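Local coordinates for SPBc2 prophage-derived uncharacterized protein yorR (Bacillus subtilis, PDB 3KB2), which is of unknown function but binds a phosphorylated guanosine diphosphate with magnesium in a P-loop, and is probably a dTMP kinase-like nucleotide kinase, at residues A[14-19]-A[151-156]; A[70-73]-A[78-81]; A[96-101]-A[134-139]. All blocks are in the same frame, centred on the assembly; numbering follows the deposited sequence.

Contact 1 of 3, residues A[14-19]-A[151-156]. With MG (magnesium ion), chain D; G3D (guanosine-3'-monophosphate-5'-diphosphate), chain C.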
# COMPACT_ATOMS: atom_id res chain seq x y z
N LYS A 14 17.15 3.06 3.24
CA LYS A 14 17.67 1.98 2.39
C LYS A 14 18.22 2.44 1.04
O LYS A 14 19.37 2.17 0.72
CB LYS A 14 16.61 0.89 2.20
CG LYS A 14 16.19 0.26 3.53
CD LYS A 14 15.47 -1.07 3.33
CE LYS A 14 14.32 -0.95 2.35
NZ LYS A 14 13.43 0.14 2.73
N SER A 15 17.39 3.14 0.27
CA SER A 15 17.81 3.59 -1.05
C SER A 15 18.90 4.65 -1.04
O SER A 15 19.73 4.72 -1.95
CB SER A 15 16.59 4.10 -1.81
OG SER A 15 15.75 2.99 -2.09
N THR A 16 18.88 5.48 -0.00
CA THR A 16 19.88 6.54 0.18
C THR A 16 21.20 5.84 0.48
O THR A 16 22.21 6.11 -0.17
CB THR A 16 19.49 7.45 1.36
OG1 THR A 16 18.20 8.00 1.11
CG2 THR A 16 20.49 8.59 1.53
N VAL A 17 21.19 4.93 1.45
CA VAL A 17 22.41 4.21 1.80
C VAL A 17 22.95 3.53 0.56
O VAL A 17 24.14 3.62 0.27
CB VAL A 17 22.15 3.16 2.90
CG1 VAL A 17 23.36 2.24 3.03
CG2 VAL A 17 21.91 3.86 4.22
N ALA A 18 22.07 2.86 -0.17
CA ALA A 18 22.44 2.15 -1.38
C ALA A 18 23.18 3.07 -2.37
O ALA A 18 24.20 2.69 -2.96
CB ALA A 18 21.20 1.58 -2.04
N ALA A 19 22.65 4.28 -2.54
CA ALA A 19 23.24 5.25 -3.45
C ALA A 19 24.62 5.71 -2.98
O ALA A 19 25.53 5.91 -3.79
CB ALA A 19 22.31 6.46 -3.59
N TRP A 151 20.96 7.03 13.63
CA TRP A 151 22.10 6.87 12.73
C TRP A 151 21.75 7.43 11.36
O TRP A 151 20.73 7.05 10.78
CB TRP A 151 22.43 5.40 12.60
CG TRP A 151 23.64 4.99 13.33
CD1 TRP A 151 24.92 5.04 12.87
CD2 TRP A 151 23.70 4.48 14.66
NE1 TRP A 151 25.78 4.58 13.84
CE2 TRP A 151 25.06 4.24 14.95
CE3 TRP A 151 22.74 4.20 15.64
CZ2 TRP A 151 25.48 3.74 16.18
CZ3 TRP A 151 23.16 3.70 16.87
CH2 TRP A 151 24.52 3.47 17.12
N SER A 152 22.58 8.33 10.83
CA SER A 152 22.32 8.93 9.50
C SER A 152 22.81 8.03 8.37
O SER A 152 23.66 7.17 8.58
CB SER A 152 23.02 10.28 9.40
OG SER A 152 24.42 10.11 9.26
N SER A 153 22.30 8.23 7.15
CA SER A 153 22.72 7.39 6.03
C SER A 153 24.22 7.52 5.76
O SER A 153 24.84 6.59 5.25
CB SER A 153 21.92 7.72 4.76
OG SER A 153 21.96 9.09 4.43
N ASP A 154 24.81 8.66 6.11
CA ASP A 154 26.25 8.82 5.92
C ASP A 154 26.98 7.90 6.89
O ASP A 154 27.85 7.13 6.49
CB ASP A 154 26.68 10.26 6.20
CG ASP A 154 26.67 11.13 4.97
OD1 ASP A 154 27.14 12.28 5.05
OD2 ASP A 154 26.21 10.65 3.91
N GLU A 155 26.63 8.00 8.16
CA GLU A 155 27.25 7.19 9.20
C GLU A 155 27.06 5.70 8.93
O GLU A 155 27.97 4.90 9.19
CB GLU A 155 26.68 7.56 10.57
CG GLU A 155 27.20 8.90 11.11
CD GLU A 155 26.40 9.44 12.30
OE1 GLU A 155 26.87 10.41 12.94
OE2 GLU A 155 25.31 8.90 12.59
N ILE A 156 25.90 5.32 8.42
CA ILE A 156 25.63 3.92 8.12
C ILE A 156 26.51 3.46 6.96
O ILE A 156 27.23 2.46 7.08
CB ILE A 156 24.11 3.72 7.86
CG1 ILE A 156 23.37 3.83 9.20
CG2 ILE A 156 23.83 2.35 7.21
CD1 ILE A 156 21.87 3.73 9.11
MG MG D . 13.57 2.68 -1.39
PB G3D C . 13.72 3.99 1.89
O1B G3D C . 12.20 3.77 1.83
O2B G3D C . 14.48 3.16 2.83
O3B G3D C . 14.33 3.80 0.36
PA G3D C . 15.09 6.47 1.44
O3A G3D C . 14.03 5.49 2.16
O1A G3D C . 16.45 5.97 1.53
O2A G3D C . 14.50 6.78 0.05
O5' G3D C . 15.03 7.79 2.44
C5' G3D C . 13.62 8.11 2.80
C4' G3D C . 13.88 9.66 3.14
O4' G3D C . 14.71 9.91 4.29
C3' G3D C . 14.40 10.52 2.12
O3' G3D C . 13.71 11.75 2.04
C2' G3D C . 15.94 10.66 2.28
O2' G3D C . 16.40 11.81 1.84
C1' G3D C . 15.78 10.80 3.98
N9 G3D C . 17.15 10.58 4.57
C8 G3D C . 18.14 9.82 3.96
N7 G3D C . 19.09 9.96 4.91
C5 G3D C . 18.80 10.84 5.95
C6 G3D C . 19.52 11.16 6.93
O6 G3D C . 20.66 10.90 7.43
N1 G3D C . 18.75 12.04 7.88
C2 G3D C . 17.55 12.32 7.50
N2 G3D C . 16.78 13.14 8.49
N3 G3D C . 16.77 11.92 6.51
C4 G3D C . 17.55 11.18 5.72
P1 G3D C . 13.13 12.30 0.95
O4P G3D C . 14.02 13.18 0.27
O5P G3D C . 11.97 13.17 1.64
O6P G3D C . 12.25 11.41 0.06
O HOH W 1 13.66 5.02 -1.61
O HOH W 2 14.07 0.59 -0.66
O HOH W 3 12.61 2.58 -3.48
O HOH W 4 11.57 2.40 -0.38

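Contact 2 of 3, residues A[70-73]-A[78-81]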
# COMPACT_ATOMS: atom_id res chain seq x y z
N TYR A 70 6.14 -9.07 3.10
CA TYR A 70 5.02 -8.67 2.26
C TYR A 70 4.14 -9.78 1.73
O TYR A 70 3.03 -9.52 1.25
CB TYR A 70 5.53 -7.79 1.11
CG TYR A 70 6.10 -6.48 1.60
CD1 TYR A 70 5.29 -5.57 2.29
CD2 TYR A 70 7.45 -6.15 1.42
CE1 TYR A 70 5.80 -4.38 2.80
CE2 TYR A 70 7.97 -4.96 1.93
CZ TYR A 70 7.14 -4.08 2.61
OH TYR A 70 7.66 -2.91 3.14
N ALA A 71 4.61 -11.02 1.82
CA ALA A 71 3.83 -12.16 1.36
C ALA A 71 2.72 -12.44 2.37
O ALA A 71 1.71 -13.07 2.05
CB ALA A 71 4.72 -13.38 1.20
N LYS A 72 2.91 -11.95 3.59
CA LYS A 72 1.92 -12.14 4.63
C LYS A 72 0.93 -10.97 4.66
O LYS A 72 0.02 -10.94 5.49
CB LYS A 72 2.61 -12.26 5.99
CG LYS A 72 3.66 -13.36 6.08
CD LYS A 72 3.05 -14.73 5.87
CE LYS A 72 4.12 -15.82 5.92
NZ LYS A 72 3.57 -17.15 5.54
N LYS A 73 1.11 -10.01 3.75
CA LYS A 73 0.22 -8.84 3.71
C LYS A 73 -0.62 -8.69 2.44
O LYS A 73 -1.72 -8.13 2.49
CB LYS A 73 1.02 -7.56 3.92
CG LYS A 73 0.90 -6.95 5.31
CD LYS A 73 1.40 -7.89 6.39
CE LYS A 73 1.20 -7.31 7.79
NZ LYS A 73 -0.22 -7.02 8.11
N SER A 78 3.35 -14.26 -4.22
CA SER A 78 4.22 -15.41 -3.96
C SER A 78 5.29 -15.21 -2.89
O SER A 78 5.85 -14.13 -2.73
CB SER A 78 4.91 -15.87 -5.24
OG SER A 78 3.95 -16.27 -6.20
N ILE A 79 5.57 -16.29 -2.17
CA ILE A 79 6.57 -16.27 -1.13
C ILE A 79 7.54 -17.42 -1.30
O ILE A 79 7.17 -18.48 -1.80
CB ILE A 79 5.93 -16.36 0.28
CG1 ILE A 79 7.01 -16.27 1.35
CG2 ILE A 79 5.20 -17.69 0.45
CD1 ILE A 79 6.43 -15.97 2.72
N LEU A 80 8.78 -17.22 -0.90
CA LEU A 80 9.75 -18.30 -0.99
C LEU A 80 9.39 -19.37 0.03
O LEU A 80 8.77 -19.06 1.04
CB LEU A 80 11.14 -17.79 -0.67
CG LEU A 80 11.71 -16.87 -1.74
CD1 LEU A 80 12.91 -16.16 -1.19
CD2 LEU A 80 12.05 -17.69 -2.97
N THR A 81 9.76 -20.61 -0.25
CA THR A 81 9.50 -21.69 0.70
C THR A 81 10.73 -21.74 1.61
O THR A 81 11.76 -21.14 1.30
CB THR A 81 9.36 -23.08 0.02
OG1 THR A 81 10.57 -23.41 -0.68
CG2 THR A 81 8.20 -23.09 -0.95

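Contact 3 of 3, residues A[96-101]-A[134-139]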
# COMPACT_ATOMS: atom_id res chain seq x y z
N ALA A 96 27.91 -12.51 1.21
CA ALA A 96 26.84 -11.61 1.54
C ALA A 96 27.01 -10.87 2.84
O ALA A 96 27.59 -11.37 3.81
CB ALA A 96 25.52 -12.37 1.55
N LYS A 97 26.51 -9.64 2.84
CA LYS A 97 26.50 -8.76 4.00
C LYS A 97 25.04 -8.34 4.07
O LYS A 97 24.57 -7.57 3.23
CB LYS A 97 27.40 -7.54 3.78
CG LYS A 97 28.73 -7.58 4.53
CD LYS A 97 29.55 -8.82 4.17
CE LYS A 97 30.97 -8.74 4.74
NZ LYS A 97 30.99 -8.64 6.23
N VAL A 98 24.32 -8.87 5.05
CA VAL A 98 22.91 -8.57 5.22
C VAL A 98 22.67 -7.41 6.16
O VAL A 98 22.95 -7.50 7.35
CB VAL A 98 22.13 -9.79 5.75
CG1 VAL A 98 20.65 -9.45 5.82
CG2 VAL A 98 22.36 -10.98 4.85
N VAL A 99 22.14 -6.32 5.62
CA VAL A 99 21.88 -5.14 6.43
C VAL A 99 20.40 -4.96 6.73
O VAL A 99 19.56 -5.07 5.84
CB VAL A 99 22.40 -3.88 5.74
CG1 VAL A 99 22.18 -2.67 6.61
CG2 VAL A 99 23.85 -4.06 5.43
N TYR A 100 20.09 -4.70 7.99
CA TYR A 100 18.71 -4.50 8.42
C TYR A 100 18.60 -3.07 8.96
O TYR A 100 19.15 -2.75 10.01
CB TYR A 100 18.34 -5.52 9.52
CG TYR A 100 17.01 -5.29 10.22
CD1 TYR A 100 15.90 -4.80 9.52
CD2 TYR A 100 16.85 -5.57 11.58
CE1 TYR A 100 14.67 -4.59 10.17
CE2 TYR A 100 15.62 -5.37 12.23
CZ TYR A 100 14.54 -4.87 11.52
OH TYR A 100 13.33 -4.65 12.15
N LEU A 101 17.92 -2.22 8.22
CA LEU A 101 17.76 -0.85 8.65
C LEU A 101 16.36 -0.68 9.21
O LEU A 101 15.38 -0.99 8.54
CB LEU A 101 17.99 0.11 7.49
CG LEU A 101 19.36 0.04 6.81
CD1 LEU A 101 19.48 1.16 5.79
CD2 LEU A 101 20.46 0.17 7.85
N GLU A 134 11.04 -10.10 13.35
CA GLU A 134 10.94 -11.56 13.44
C GLU A 134 11.63 -12.28 12.29
O GLU A 134 12.36 -13.25 12.51
CB GLU A 134 9.47 -11.97 13.49
CG GLU A 134 9.22 -13.36 14.06
CD GLU A 134 7.73 -13.68 14.19
OE1 GLU A 134 7.39 -14.67 14.87
OE2 GLU A 134 6.90 -12.94 13.61
N VAL A 135 11.42 -11.81 11.06
CA VAL A 135 12.05 -12.44 9.91
C VAL A 135 13.57 -12.23 9.94
O VAL A 135 14.32 -13.11 9.53
CB VAL A 135 11.48 -11.91 8.57
CG1 VAL A 135 11.72 -10.42 8.45
CG2 VAL A 135 12.14 -12.63 7.40
N MSE A 136 14.02 -11.07 10.42
CA MSE A 136 15.46 -10.80 10.49
C MSE A 136 16.12 -11.61 11.60
O MSE A 136 17.23 -12.11 11.43
CB MSE A 136 15.75 -9.31 10.71
CG MSE A 136 15.35 -8.40 9.56
SE MSE A 136 15.87 -9.03 7.79
CE MSE A 136 17.79 -8.87 7.91
N SER A 137 15.45 -11.74 12.74
CA SER A 137 15.99 -12.51 13.85
C SER A 137 16.12 -13.95 13.41
O SER A 137 17.03 -14.67 13.83
CB SER A 137 15.06 -12.44 15.06
OG SER A 137 14.92 -11.11 15.51
N ASN A 138 15.20 -14.37 12.55
CA ASN A 138 15.20 -15.74 12.06
C ASN A 138 16.02 -15.98 10.81
O ASN A 138 15.99 -17.07 10.23
CB ASN A 138 13.77 -16.19 11.83
CG ASN A 138 13.15 -16.75 13.07
OD1 ASN A 138 13.29 -17.94 13.36
ND2 ASN A 138 12.50 -15.89 13.84
N ALA A 139 16.76 -14.95 10.40
CA ALA A 139 17.61 -15.05 9.22
C ALA A 139 18.66 -16.13 9.42
O ALA A 139 19.23 -16.26 10.50
CB ALA A 139 18.28 -13.72 8.96

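Contact 1 of 3, residues A[14-19]-A[151-156]
The first turns of helices 14-25 and 153-166 come closest at Val17 and Ser153, whose CA atoms lie 5.3 Å apart. The side-chain contact is small and mostly apolar. Val17 CG2 meets Ser153 CB and also Ile156 CG2 at 3.9 Å, the side chains of Val17 and Ile156 crossing at about a right angle. Leu101 of strand 96-102 packs against both. Thr16 faces two ways. Its OG1 stands anti to the carbonyl carbon (chi1 -58°) and donates to G3D O1A at 2.7 Å. Its CG2 swings the other way and touches Ser153 OG at 3.3 Å. Thr16 N gives O1A a second bond. The guanine is held from the other segment, where Ser153 N donates to G3D O6 at 3.1 Å. Ser152 and Glu155 form a capping box here. Glu155 N reaches Ser152 OG nearly straight (173°), and Ser152 N donates to Glu155 OE2 from above the carboxylate plane. Lys14 grips O2B through both N and NZ. Ser15 OG binds magnesium at 2.3 Å and is hydrogen-bonded to Asp61 OD1. Four waters and G3D O3B complete six ligands. This is a P-loop, a variant Walker A motif with Phe13 before the lysine, as in nucleotide kinases.

Contact 2 of 3, residues A[70-73]-A[78-81]
Ala71 and Ile79 close a short connecting loop between helix 64-70 and helix 82-92 of this P-loop kinase-like fold. Their CA atoms are 5.5 Å apart, and the contact rests on side chains. Ile79 can be followed outward. Its CB sits 3.3 Å from Ala71 CB, which is tighter than usual for two carbons. CG1 stands anti to the backbone N (chi1 -177°), and this carries the longer branch along the methyl of Ala71. CG1 itself lies 3.7 Å from Ala71 CB. The chain then runs on extended to CD1, which touches Ala71 CB and meets Lys72 CE at 3.9 Å. The one methyl of Ala71 therefore touches CB, CG1 and CD1 of the isoleucine in turn. Ile79 also packs on Asn67 and Leu68 of helix 64-70.

Lys72 reaches the tip, CD1, with its CE. Its chain bends at chi2 (-63°) and runs straight from there, crossing Ile79 obliquely. Lys72 is exposed, and its contact with Ile79 is slight. The backbone after the helix makes a turn, Lys73 N bonding to Tyr70 O. Further along, Leu80 is buried against Phe46 and Phe49 of helix 42-52. Thr81 is the N-cap of helix 82-92. The second subunit lies close, since Lys73 makes backbone hydrogen bonds to it. Back at Lys72, the ammonium NZ comes to 4.2 Å from Ile79 CD1.

Contact 3 of 3, residues A[96-101]-A[134-139]
Glu134 O is gripped twice by Asn138, just where helix 122-137 ends. The backbone N of Asn138 donates to it at 3.1 Å. The side-chain ND2 donates at 3.0 Å, with an N-H...O angle of 164°. The two donors reach the oxygen from opposite faces of its carbonyl plane. Two residues before Asn138, Met136 (modelled as selenomethionine) points into the protein and meets strand 96-101. Its CG sits over the centre of one face of the Tyr100 ring, 3.6 Å from the centroid and 12° off the normal, a CH-pi contact. The strand belongs to the parallel sheet of a P-loop kinase-like alpha/beta fold, and helix 122-137 packs on one face of that sheet. Met136 SE stands 5.0 Å from the same centroid and 30° off the normal, an oblique Met-aromatic contact. The chain bends at chi2 and again at chi3, which turns the end methyl back toward the strand. There CE meets Val98 CG1 at 3.6 Å and Tyr100 CB at 3.8 Å. Val98, Tyr100 and Met136 are all buried. Thr143 of strand 143-147 and Tyr65 of helix 64-70 also touch Met136, while the Tyr100 ring meets that of His102.

Overall arrangement
From the N terminus, strand 3-7 leads into helix 14-25, where contact 1 opens. It closes only at 151-156, at the start of the last helix, so its loop takes in most of the chain. Contacts 2 and 3 both nest inside it, in series. Contact 2 closes the loop between helices 64-70 and 82-92. Contact 3 then ties strand 96-102 to the end of helix 122-137. Contacts 1 and 3 touch through Leu101, which packs on Lys14, Val17 and Ile156, while Tyr100 next to it faces helix 122-137. Contact 2 lies apart, its centre 27 Å from that of contact 1, on the opposite side of the chain's centre.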